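Local coordinates for glutamine aminotransferase class-II domain protein (Ruegeria pomeroyi, PDB 3MDN), which probably works as a glutamine amidotransferase of class II, taking nitrogen from glutamine through an Ntn-hydrolase type domain, at residues D[14-19]-D[82-87]; D[115-120]-D[142-147]; D[184-189]-D[205-210]; D[198-203]-D[255-260]. All coordinates share one frame; numbering follows the deposited sequence.

Contact 1 (D[14-19]-D[82-87]); sequences IFLEDV and GLFLSH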
loop_
_atom_site.group_PDB
_atom_site.type_symbol
_atom_site.label_atom_id
_atom_site.label_comp_id
_atom_site.label_asym_id
_atom_site.label_seq_id
_atom_site.Cartn_x
_atom_site.Cartn_y
_atom_site.Cartn_z
ATOM N N ILE D 14 21.413 14.465 11.771
ATOM C CA ILE D 14 21.824 13.121 11.338
ATOM C C ILE D 14 20.803 12.514 10.313
ATOM O O ILE D 14 19.673 12.980 10.207
ATOM C CB ILE D 14 21.972 12.183 12.557
ATOM C CG1 ILE D 14 20.645 12.101 13.328
ATOM C CG2 ILE D 14 23.103 12.686 13.537
ATOM C CD1 ILE D 14 20.650 11.109 14.479
ATOM N N PHE D 15 21.213 11.497 9.556
ATOM C CA PHE D 15 20.286 10.757 8.740
ATOM C C PHE D 15 19.250 10.057 9.613
ATOM O O PHE D 15 19.583 9.467 10.654
ATOM C CB PHE D 15 21.022 9.733 7.869
ATOM C CG PHE D 15 21.977 10.342 6.869
ATOM C CD1 PHE D 15 21.504 10.874 5.669
ATOM C CD2 PHE D 15 23.353 10.371 7.125
ATOM C CE1 PHE D 15 22.392 11.438 4.731
ATOM C CE2 PHE D 15 24.242 10.930 6.214
ATOM C CZ PHE D 15 23.756 11.462 4.997
ATOM N N LEU D 16 17.988 10.111 9.203
ATOM C CA LEU D 16 16.927 9.579 10.053
ATOM C C LEU D 16 17.258 8.139 10.475
ATOM O O LEU D 16 17.095 7.772 11.636
ATOM C CB LEU D 16 15.557 9.664 9.378
ATOM C CG LEU D 16 15.139 11.005 8.752
ATOM C CD1 LEU D 16 13.700 10.929 8.225
ATOM C CD2 LEU D 16 15.282 12.203 9.691
ATOM N N GLU D 17 17.760 7.352 9.526
ATOM C CA GLU D 17 18.120 5.967 9.801
ATOM C C GLU D 17 19.098 5.783 10.976
ATOM O O GLU D 17 19.061 4.750 11.619
ATOM C CB GLU D 17 18.674 5.287 8.544
ATOM C CG GLU D 17 20.022 5.806 8.073
ATOM C CD GLU D 17 20.568 5.032 6.877
ATOM O OE1 GLU D 17 19.873 4.109 6.399
ATOM O OE2 GLU D 17 21.673 5.358 6.385
ATOM N N ASP D 18 19.957 6.771 11.241
ATOM C CA ASP D 18 21.026 6.640 12.247
ATOM C C ASP D 18 20.466 6.574 13.669
ATOM O O ASP D 18 21.181 6.255 14.623
ATOM C CB ASP D 18 22.058 7.762 12.103
ATOM C CG ASP D 18 22.828 7.676 10.781
ATOM O OD1 ASP D 18 22.718 6.614 10.120
ATOM O OD2 ASP D 18 23.532 8.655 10.399
ATOM N N VAL D 19 19.174 6.880 13.780
ATOM C CA VAL D 19 18.371 6.594 14.959
ATOM C C VAL D 19 17.377 5.457 14.685
ATOM O O VAL D 19 17.244 4.522 15.487
ATOM C CB VAL D 19 17.574 7.825 15.357
ATOM C CG1 VAL D 19 16.159 7.431 15.808
ATOM C CG2 VAL D 19 18.333 8.620 16.391
ATOM N N GLY D 82 17.860 17.593 12.392
ATOM C CA GLY D 82 18.355 17.864 13.713
ATOM C C GLY D 82 17.228 17.768 14.724
ATOM O O GLY D 82 17.462 17.929 15.925
ATOM N N LEU D 83 16.009 17.473 14.251
ATOM C CA LEU D 83 14.884 17.311 15.169
ATOM C C LEU D 83 13.834 16.449 14.531
ATOM O O LEU D 83 13.168 16.874 13.568
ATOM C CB LEU D 83 14.268 18.670 15.567
ATOM C CG LEU D 83 13.722 18.746 17.013
ATOM C CD1 LEU D 83 13.246 20.177 17.351
ATOM C CD2 LEU D 83 12.605 17.729 17.338
ATOM N N PHE D 84 13.683 15.228 15.034
ATOM C CA PHE D 84 12.664 14.363 14.472
ATOM C C PHE D 84 12.098 13.344 15.472
ATOM O O PHE D 84 12.688 13.120 16.518
ATOM C CB PHE D 84 13.160 13.680 13.191
ATOM C CG PHE D 84 14.361 12.775 13.384
ATOM C CD1 PHE D 84 14.194 11.420 13.566
ATOM C CD2 PHE D 84 15.654 13.287 13.328
ATOM C CE1 PHE D 84 15.295 10.592 13.709
ATOM C CE2 PHE D 84 16.758 12.474 13.455
ATOM C CZ PHE D 84 16.590 11.128 13.650
ATOM N N LEU D 85 10.968 12.727 15.097
ATOM C CA LEU D 85 10.232 11.776 15.936
ATOM C C LEU D 85 9.913 10.594 15.037
ATOM O O LEU D 85 9.438 10.821 13.913
ATOM C CB LEU D 85 8.917 12.436 16.402
ATOM C CG LEU D 85 8.896 13.301 17.687
ATOM C CD1 LEU D 85 9.838 14.468 17.610
ATOM C CD2 LEU D 85 7.446 13.782 17.920
ATOM N N SER D 86 10.143 9.364 15.503
ATOM C CA SER D 86 9.798 8.158 14.749
ATOM C C SER D 86 9.245 7.030 15.623
ATOM O O SER D 86 9.621 6.930 16.793
ATOM C CB SER D 86 10.950 7.677 13.888
ATOM O OG SER D 86 12.141 7.636 14.612
ATOM N N HIS D 87 8.351 6.188 15.073
ATOM C CA HIS D 87 7.374 5.432 15.917
ATOM C C HIS D 87 6.746 4.195 15.255
ATOM O O HIS D 87 6.010 4.318 14.289
ATOM C CB HIS D 87 6.262 6.394 16.479
ATOM C CG HIS D 87 5.134 5.702 17.218
ATOM N ND1 HIS D 87 5.189 5.397 18.568
ATOM C CD2 HIS D 87 3.919 5.273 16.791
ATOM C CE1 HIS D 87 4.068 4.797 18.934
ATOM N NE2 HIS D 87 3.276 4.713 17.874
#

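Contact 2 (D[115-120]-D[142-147]); sequences GQVGGF and STDSEV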
loop_
_atom_site.group_PDB
_atom_site.type_symbol
_atom_site.label_atom_id
_atom_site.label_comp_id
_atom_site.label_asym_id
_atom_site.label_seq_id
_atom_site.Cartn_x
_atom_site.Cartn_y
_atom_site.Cartn_z
ATOM N N GLY D 115 0.873 4.013 24.803
ATOM C CA GLY D 115 0.032 3.658 25.953
ATOM C C GLY D 115 -1.449 3.612 25.552
ATOM O O GLY D 115 -1.782 3.307 24.411
ATOM N N GLN D 116 -2.334 3.951 26.477
ATOM C CA GLN D 116 -3.756 3.854 26.229
ATOM C C GLN D 116 -4.540 4.673 27.227
ATOM O O GLN D 116 -4.080 4.946 28.337
ATOM C CB GLN D 116 -4.192 2.396 26.371
ATOM C CG GLN D 116 -3.983 1.823 27.788
ATOM C CD GLN D 116 -4.675 0.473 27.973
ATOM O OE1 GLN D 116 -5.914 0.390 28.022
ATOM N NE2 GLN D 116 -3.886 -0.585 28.076
ATOM N N VAL D 117 -5.734 5.057 26.814
ATOM C CA VAL D 117 -6.757 5.570 27.698
ATOM C C VAL D 117 -7.733 4.411 27.846
ATOM O O VAL D 117 -8.304 3.945 26.850
ATOM C CB VAL D 117 -7.391 6.810 27.049
ATOM C CG1 VAL D 117 -8.500 7.402 27.920
ATOM C CG2 VAL D 117 -6.268 7.851 26.775
ATOM N N GLY D 118 -7.889 3.910 29.071
ATOM C CA GLY D 118 -8.683 2.704 29.294
ATOM C C GLY D 118 -10.160 2.842 28.924
ATOM O O GLY D 118 -10.818 3.768 29.377
ATOM N N GLY D 119 -10.656 1.920 28.099
ATOM C CA GLY D 119 -12.066 1.838 27.726
ATOM C C GLY D 119 -12.464 2.901 26.717
ATOM O O GLY D 119 -13.647 3.142 26.496
ATOM N N PHE D 120 -11.465 3.530 26.101
ATOM C CA PHE D 120 -11.681 4.693 25.242
ATOM C C PHE D 120 -12.857 4.512 24.281
ATOM O O PHE D 120 -13.716 5.395 24.149
ATOM C CB PHE D 120 -10.399 4.999 24.481
ATOM C CG PHE D 120 -10.496 6.194 23.570
ATOM C CD1 PHE D 120 -10.484 7.486 24.090
ATOM C CD2 PHE D 120 -10.547 6.024 22.188
ATOM C CE1 PHE D 120 -10.535 8.570 23.258
ATOM C CE2 PHE D 120 -10.595 7.125 21.339
ATOM C CZ PHE D 120 -10.611 8.392 21.872
ATOM N N SER D 142 -9.453 7.711 14.485
ATOM C CA SER D 142 -10.267 7.404 15.629
ATOM C C SER D 142 -9.460 7.001 16.861
ATOM O O SER D 142 -10.031 6.467 17.808
ATOM C CB SER D 142 -11.319 6.346 15.275
ATOM O OG SER D 142 -10.725 5.069 15.149
ATOM N N THR D 143 -8.157 7.269 16.887
ATOM C CA THR D 143 -7.374 6.891 18.066
ATOM C C THR D 143 -7.467 7.842 19.272
ATOM O O THR D 143 -7.771 9.045 19.134
ATOM C CB THR D 143 -5.855 6.690 17.761
ATOM O OG1 THR D 143 -5.214 7.959 17.523
ATOM C CG2 THR D 143 -5.645 5.714 16.616
ATOM N N ASP D 144 -7.140 7.296 20.440
ATOM C CA ASP D 144 -6.992 8.084 21.671
ATOM C C ASP D 144 -5.773 8.964 21.635
ATOM O O ASP D 144 -5.794 10.065 22.152
ATOM C CB ASP D 144 -6.983 7.210 22.911
ATOM C CG ASP D 144 -5.975 6.050 22.829
ATOM O OD1 ASP D 144 -5.043 6.069 21.998
ATOM O OD2 ASP D 144 -6.110 5.100 23.634
ATOM N N SER D 145 -4.706 8.479 21.011
ATOM C CA SER D 145 -3.491 9.275 20.861
ATOM C C SER D 145 -3.764 10.592 20.161
ATOM O O SER D 145 -3.244 11.625 20.563
ATOM C CB SER D 145 -2.449 8.494 20.061
ATOM O OG SER D 145 -2.146 7.282 20.725
ATOM N N GLU D 146 -4.565 10.542 19.100
ATOM C CA GLU D 146 -4.840 11.725 18.283
ATOM C C GLU D 146 -5.701 12.708 19.059
ATOM O O GLU D 146 -5.453 13.901 19.039
ATOM C CB GLU D 146 -5.466 11.344 16.948
ATOM C CG GLU D 146 -5.596 12.530 15.991
ATOM C CD GLU D 146 -6.241 12.205 14.676
ATOM O OE1 GLU D 146 -7.166 11.341 14.629
ATOM O OE2 GLU D 146 -5.855 12.872 13.677
ATOM N N VAL D 147 -6.687 12.192 19.783
ATOM C CA VAL D 147 -7.408 13.015 20.751
ATOM C C VAL D 147 -6.496 13.724 21.763
ATOM O O VAL D 147 -6.586 14.941 21.934
ATOM C CB VAL D 147 -8.468 12.203 21.530
ATOM C CG1 VAL D 147 -9.334 13.159 22.394
ATOM C CG2 VAL D 147 -9.362 11.499 20.562
#

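Contact 3 (D[184-189]-D[205-210]); sequences HMRLSA and DHIAPS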
loop_
_atom_site.group_PDB
_atom_site.type_symbol
_atom_site.label_atom_id
_atom_site.label_comp_id
_atom_site.label_asym_id
_atom_site.label_seq_id
_atom_site.Cartn_x
_atom_site.Cartn_y
_atom_site.Cartn_z
ATOM N N HIS D 184 -6.722 3.729 33.579
ATOM C CA HIS D 184 -7.367 4.907 33.065
ATOM C C HIS D 184 -6.448 5.719 32.161
ATOM O O HIS D 184 -6.895 6.234 31.151
ATOM C CB HIS D 184 -7.990 5.735 34.193
ATOM C CG HIS D 184 -9.025 4.976 34.966
ATOM N ND1 HIS D 184 -10.198 4.529 34.393
ATOM C CD2 HIS D 184 -9.053 4.562 36.256
ATOM C CE1 HIS D 184 -10.899 3.862 35.295
ATOM N NE2 HIS D 184 -10.230 3.877 36.434
HETATM N N MSE D 185 -5.169 5.808 32.498
HETATM C CA MSE D 185 -4.256 6.578 31.679
HETATM C C MSE D 185 -2.869 5.980 31.764
HETATM O O MSE D 185 -2.290 5.934 32.846
HETATM C CB MSE D 185 -4.204 8.039 32.135
HETATM C CG MSE D 185 -3.108 8.852 31.394
HETATM SE SE MSE D 185 -3.560 9.105 29.472
HETATM C CE MSE D 185 -5.257 10.025 29.712
ATOM N N ARG D 186 -2.351 5.478 30.645
ATOM C CA ARG D 186 -0.943 5.071 30.568
ATOM C C ARG D 186 -0.319 5.889 29.449
ATOM O O ARG D 186 -0.818 5.871 28.324
ATOM C CB ARG D 186 -0.816 3.590 30.237
ATOM C CG ARG D 186 -1.431 2.654 31.264
ATOM C CD ARG D 186 -0.349 1.905 31.989
ATOM N NE ARG D 186 -0.817 1.059 33.087
ATOM C CZ ARG D 186 -0.934 -0.271 33.033
ATOM N NH1 ARG D 186 -0.635 -0.924 31.905
ATOM N NH2 ARG D 186 -1.344 -0.950 34.111
ATOM N N LEU D 187 0.770 6.595 29.743
ATOM C CA LEU D 187 1.253 7.576 28.793
ATOM C C LEU D 187 2.775 7.753 28.777
ATOM O O LEU D 187 3.377 8.080 29.777
ATOM C CB LEU D 187 0.627 8.947 29.105
ATOM C CG LEU D 187 1.194 10.056 28.191
ATOM C CD1 LEU D 187 0.080 10.811 27.542
ATOM C CD2 LEU D 187 2.076 11.029 28.962
ATOM N N SER D 188 3.375 7.572 27.610
ATOM C CA SER D 188 4.678 8.111 27.357
ATOM C C SER D 188 4.451 8.797 26.031
ATOM O O SER D 188 3.772 8.253 25.131
ATOM C CB SER D 188 5.733 7.007 27.246
ATOM O OG SER D 188 5.717 6.539 25.916
ATOM N N ALA D 189 4.924 10.027 25.910
ATOM C CA ALA D 189 4.706 10.787 24.676
ATOM C C ALA D 189 5.955 11.595 24.376
ATOM O O ALA D 189 6.676 11.997 25.313
ATOM C CB ALA D 189 3.534 11.732 24.857
ATOM N N ASP D 205 -1.679 4.359 37.293
ATOM C CA ASP D 205 -1.316 3.244 38.199
ATOM C C ASP D 205 0.207 3.122 38.313
ATOM O O ASP D 205 0.910 4.087 38.023
ATOM C CB ASP D 205 -2.036 1.904 37.859
ATOM C CG ASP D 205 -1.692 1.330 36.443
ATOM O OD1 ASP D 205 -2.381 0.369 36.018
ATOM O OD2 ASP D 205 -0.743 1.790 35.761
ATOM N N HIS D 206 0.711 1.961 38.728
ATOM C CA HIS D 206 2.158 1.734 38.902
ATOM C C HIS D 206 2.937 1.391 37.633
ATOM O O HIS D 206 4.159 1.352 37.672
ATOM C CB HIS D 206 2.406 0.624 39.931
ATOM C CG HIS D 206 1.692 -0.654 39.611
ATOM N ND1 HIS D 206 0.330 -0.708 39.388
ATOM C CD2 HIS D 206 2.151 -1.922 39.465
ATOM C CE1 HIS D 206 -0.020 -1.955 39.127
ATOM N NE2 HIS D 206 1.064 -2.711 39.167
ATOM N N ILE D 207 2.252 1.131 36.519
ATOM C CA ILE D 207 2.931 0.797 35.251
ATOM C C ILE D 207 2.844 1.981 34.271
ATOM O O ILE D 207 1.752 2.503 34.035
ATOM C CB ILE D 207 2.283 -0.451 34.569
ATOM C CG1 ILE D 207 2.511 -1.725 35.403
ATOM C CG2 ILE D 207 2.804 -0.632 33.139
ATOM C CD1 ILE D 207 1.708 -2.943 34.912
ATOM N N ALA D 208 3.978 2.384 33.710
ATOM C CA ALA D 208 4.050 3.485 32.749
ATOM C C ALA D 208 4.997 3.090 31.634
ATOM O O ALA D 208 6.085 2.650 31.926
ATOM C CB ALA D 208 4.570 4.716 33.443
ATOM N N PRO D 209 4.591 3.220 30.359
ATOM C CA PRO D 209 5.509 2.875 29.276
ATOM C C PRO D 209 6.818 3.673 29.456
ATOM O O PRO D 209 6.798 4.809 29.957
ATOM C CB PRO D 209 4.741 3.290 28.000
ATOM C CG PRO D 209 3.284 3.509 28.463
ATOM C CD PRO D 209 3.382 3.927 29.880
ATOM N N SER D 210 7.946 3.068 29.116
ATOM C CA SER D 210 9.207 3.549 29.620
ATOM C C SER D 210 9.756 4.680 28.743
ATOM O O SER D 210 9.341 4.847 27.581
ATOM C CB SER D 210 10.196 2.386 29.790
ATOM O OG SER D 210 10.427 1.715 28.572
#

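Contact 4 (D[198-203]-D[255-260]); sequences YAARYS and RDFAPA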
loop_
_atom_site.group_PDB
_atom_site.type_symbol
_atom_site.label_atom_id
_atom_site.label_comp_id
_atom_site.label_asym_id
_atom_site.label_seq_id
_atom_site.Cartn_x
_atom_site.Cartn_y
_atom_site.Cartn_z
ATOM N N TYR D 198 10.157 17.669 23.539
ATOM C CA TYR D 198 9.562 17.386 24.843
ATOM C C TYR D 198 9.289 15.902 24.961
ATOM O O TYR D 198 9.069 15.222 23.956
ATOM C CB TYR D 198 8.206 18.089 25.003
ATOM C CG TYR D 198 8.277 19.592 24.963
ATOM C CD1 TYR D 198 7.984 20.283 23.792
ATOM C CD2 TYR D 198 8.696 20.319 26.087
ATOM C CE1 TYR D 198 8.054 21.668 23.740
ATOM C CE2 TYR D 198 8.764 21.725 26.044
ATOM C CZ TYR D 198 8.435 22.381 24.870
ATOM O OH TYR D 198 8.530 23.747 24.788
ATOM N N ALA D 199 9.239 15.412 26.191
ATOM C CA ALA D 199 8.726 14.082 26.396
ATOM C C ALA D 199 8.152 14.018 27.787
ATOM O O ALA D 199 8.651 14.660 28.694
ATOM C CB ALA D 199 9.838 13.036 26.216
ATOM N N ALA D 200 7.091 13.256 27.957
ATOM C CA ALA D 200 6.468 13.144 29.273
ATOM C C ALA D 200 6.136 11.684 29.508
ATOM O O ALA D 200 5.984 10.920 28.572
ATOM C CB ALA D 200 5.204 14.014 29.354
ATOM N N ARG D 201 6.070 11.304 30.770
ATOM C CA ARG D 201 5.727 9.945 31.175
ATOM C C ARG D 201 4.836 10.048 32.385
ATOM O O ARG D 201 5.171 10.748 33.355
ATOM C CB ARG D 201 6.984 9.119 31.488
ATOM C CG ARG D 201 6.723 7.670 31.889
ATOM C CD ARG D 201 8.040 6.972 32.260
ATOM N NE ARG D 201 7.886 5.548 32.541
ATOM C CZ ARG D 201 8.812 4.802 33.135
ATOM N NH1 ARG D 201 9.954 5.359 33.537
ATOM N NH2 ARG D 201 8.590 3.507 33.345
ATOM N N TYR D 202 3.683 9.377 32.308
ATOM C CA TYR D 202 2.703 9.414 33.385
ATOM C C TYR D 202 1.776 8.194 33.343
ATOM O O TYR D 202 1.499 7.658 32.286
ATOM C CB TYR D 202 1.875 10.714 33.283
ATOM C CG TYR D 202 0.640 10.671 34.157
ATOM C CD1 TYR D 202 0.736 10.859 35.541
ATOM C CD2 TYR D 202 -0.590 10.337 33.620
ATOM C CE1 TYR D 202 -0.383 10.763 36.361
ATOM C CE2 TYR D 202 -1.716 10.248 34.416
ATOM C CZ TYR D 202 -1.603 10.468 35.795
ATOM O OH TYR D 202 -2.738 10.382 36.590
ATOM N N SER D 203 1.287 7.752 34.495
ATOM C CA SER D 203 0.287 6.673 34.546
ATOM C C SER D 203 -0.675 6.882 35.717
ATOM O O SER D 203 -0.277 7.379 36.777
ATOM C CB SER D 203 0.977 5.305 34.706
ATOM O OG SER D 203 0.000 4.257 34.801
ATOM N N ARG D 255 11.357 18.125 35.035
ATOM C CA ARG D 255 10.392 18.929 35.772
ATOM C C ARG D 255 9.295 17.963 36.213
ATOM O O ARG D 255 9.004 17.000 35.488
ATOM C CB ARG D 255 9.799 19.901 34.771
ATOM C CG ARG D 255 9.708 21.330 35.159
ATOM C CD ARG D 255 9.124 22.067 33.941
ATOM N NE ARG D 255 7.871 22.723 34.315
ATOM C CZ ARG D 255 7.204 23.601 33.572
ATOM N NH1 ARG D 255 7.645 23.969 32.369
ATOM N NH2 ARG D 255 6.088 24.121 34.053
ATOM N N ASP D 256 8.661 18.205 37.359
ATOM C CA ASP D 256 7.555 17.354 37.827
ATOM C C ASP D 256 6.372 17.512 36.881
ATOM O O ASP D 256 6.179 18.570 36.271
ATOM C CB ASP D 256 7.105 17.669 39.280
ATOM C CG ASP D 256 8.115 17.189 40.354
ATOM O OD1 ASP D 256 8.901 16.233 40.105
ATOM O OD2 ASP D 256 8.112 17.770 41.472
ATOM N N PHE D 257 5.591 16.451 36.743
ATOM C CA PHE D 257 4.481 16.460 35.801
ATOM C C PHE D 257 3.361 15.587 36.340
ATOM O O PHE D 257 3.526 14.384 36.530
ATOM C CB PHE D 257 4.933 15.959 34.419
ATOM C CG PHE D 257 3.813 15.882 33.399
ATOM C CD1 PHE D 257 3.366 17.033 32.756
ATOM C CD2 PHE D 257 3.190 14.668 33.113
ATOM C CE1 PHE D 257 2.333 16.983 31.817
ATOM C CE2 PHE D 257 2.149 14.602 32.179
ATOM C CZ PHE D 257 1.715 15.775 31.522
ATOM N N ALA D 258 2.217 16.192 36.603
ATOM C CA ALA D 258 1.053 15.421 37.019
ATOM C C ALA D 258 -0.162 16.035 36.340
ATOM O O ALA D 258 -0.134 17.221 36.049
ATOM C CB ALA D 258 0.915 15.446 38.553
ATOM N N PRO D 259 -1.223 15.236 36.078
ATOM C CA PRO D 259 -2.439 15.804 35.465
ATOM C C PRO D 259 -2.936 17.007 36.269
ATOM O O PRO D 259 -2.805 17.030 37.488
ATOM C CB PRO D 259 -3.472 14.665 35.552
ATOM C CG PRO D 259 -2.707 13.440 35.875
ATOM C CD PRO D 259 -1.455 13.873 36.593
ATOM N N ALA D 260 -3.491 17.997 35.578
ATOM C CA ALA D 260 -3.895 19.263 36.192
ATOM C C ALA D 260 -4.911 19.078 37.311
ATOM O O ALA D 260 -5.741 18.161 37.253
ATOM C CB ALA D 260 -4.445 20.221 35.123
#

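Contact 1 (D[14-19]-D[82-87])
Leu16 lays one methyl over the face of the Phe84 ring: CD2 stands 3.8 Å from the ring centroid and 13° off its normal, a CH-pi contact. The rim is met by two branched residues. Ile14 brings CG1 up in the ring plane, 3.9 Å from Phe84 CE2, its side chain running at about a right angle to that of Phe84. Val19 approaches from the direction opposite to the Phe84 side chain and meets the ring at its edge, with CB 3.8 Å from Phe84 CZ and CG1 near CE1. Phe84 CG sits between its own backbone N and carbonyl carbon (chi1 62°), and from there the ring extends straight into the bend made by residues 15-19. That bend is held by its own backbone bonds, Asp18 N to Phe15 O and Val19 N to Leu16 O, which bring Leu16 and Val19 round the same ring. No hydrogen bond crosses between the segments. A serine in place of Phe84 would probably leave Ile14, Leu16 and Val19 facing a gap and the bend less firmly seated. Trp50 and Val48 of the adjoining strand 47-51 touch Phe84 and Leu16, respectively. The next residue, Leu85, turns to Cys110 and Met112 on the second sheet, so Phe84 belongs to the outer face of strand 84-87, as expected for one sheet of the two-sheet sandwich of Ntn hydrolases.

Contact 2 (D[115-120]-D[142-147])
Val117 N donates to Asp144 OD2 over 3.2 Å, a nearly straight bond (170°) and the one hydrogen bond that crosses this contact. The donor comes from above the carboxylate, 46° out of its plane. Asp144 stands in the first turn of its helix, where the field of the N-terminal end would probably favour the charged form. Thr143 before it is the N-cap, its OG1 accepting from Glu146 N at 3.1 Å. With CG of Asp144 lodged between backbone N and carbonyl carbon, the carboxylate reaches toward Val117 while CB lies directly over the centre of the Phe120 ring, 3.6 Å from its centroid. Ring and carboxylate planes are 56° apart. At the ring's edge Val147 CG2 comes within 3.6 Å of Phe120 CZ, and Ser142 O approaches CE2. A type II turn from Val117 to Phe120, with Gly119 at positive phi, swings the ring back to the helix. Around them, Ala127 of helix 124-129 touches Phe120 and Val147, strand 116-117 pairs with strand 185-192, and Phe104 of strand 104-106 packs against the start of helix 144-154.

Contact 3 (D[184-189]-D[205-210])
Arg186 grips Asp205 side-on, joining strand 185-192 to an Asx turn in the loop that follows strand 197-203. Arg186 NE donates to Asp205 OD2 at 2.8 Å and Arg186 NH2 to Asp205 OD1 at a short 2.5 Å, each oxygen being met on its syn side. The two flat groups are not coplanar but 38° apart. OD2 also accepts from Ile207 N (3.2 Å), which comes from above the carboxylate and closes the Asx turn; Ser203 OG lies in hydrogen-bonding reach of both this oxygen and Ile207 O. The arginine chain is turned about CB-CG (chi2 -110°), which brings the guanidinium alongside the loop, where Ile207 CB lies 3.5 Å above its plane and over its centre. A leucine in place of Arg186 would probably leave the Asp205 carboxylate without its charged mate and Ile207 without the flat group it covers. Farther along, polar groups find partners beyond the two segments: Ser188 OG bonds Trp6 NE1, Ser210 OG bonds Ser226 O, and Ala208 O receives Arg201 NH2. Between them Pro209 lies against the strand, its CB 3.9 Å from Ser188 CB and its CD 3.7 Å from Leu187 N.

Contact 4 (D[198-203]-D[255-260])
Phe257, just past the end of strand 251-256, touches Ala200 and Tyr202 although strands 251-256 and 197-203 are not neighbours in the sheet: strand 243-248 pairs with both, and no hydrogen bond joins the two segments directly. The meeting is made by side chains on one side of the sheet. Ala200 CB lies over one face of the Phe257 ring, 4.2 Å from CE2 and displaced toward the rim. Tyr202 CB, two residues on along the same strand, comes to the edge of that ring, 4.1 Å from CE2 and only slightly farther from CD2. One corner of the phenylalanine, CE2, is thus shared by the two residues, one above it and one beside it. Phe257 CG stands anti to the backbone N (chi1 177°), which sends the ring across to strand 197-203. Met244 of the intervening strand touches both Ala200 and Phe257. In the layered architecture of Ntn hydrolases, helices pack on the outer faces of two antiparallel sheets, and here helix 161-179 takes that place: Leu165 packs on Phe257, His162 meets its ring edge-to-face, and Glu173 OE1 is hydrogen-bonded to Tyr202 OH. Pro259 lies against the tyrosine ring, the two side chains crossing at about a right angle; their modelled approach is too close for carbon atoms, so its exact distance is doubtful. Arg201, between Ala200 and Tyr202, leaves from the other side of the strand, to Glu238 and Leu239.

In the fold
From the N terminus, contact 1 closes first, returning strand 84-87 to the bend after strand 13-15 across a loop that holds strands 47-51 and 58-61 and helix 70-78. Contact 2 follows in series, closing a shorter, partly helical loop between strand 116-117 and helix 144-154. Contacts 3 and 4 come later and cross, since 198-203 lies between 184-189 and 205-210, and 255-260 beyond both. Contacts 2, 3 and 4 all reach one sheet: Gln116 O probably bonds Arg186 N, and Leu187 N probably bonds Tyr202 O. Contact 1 ties the small 13-15/80-81 ribbon and the bend after it to strand 84-87 of the other seven-stranded sheet, its centre about 23 to 25 Å from the other three centres.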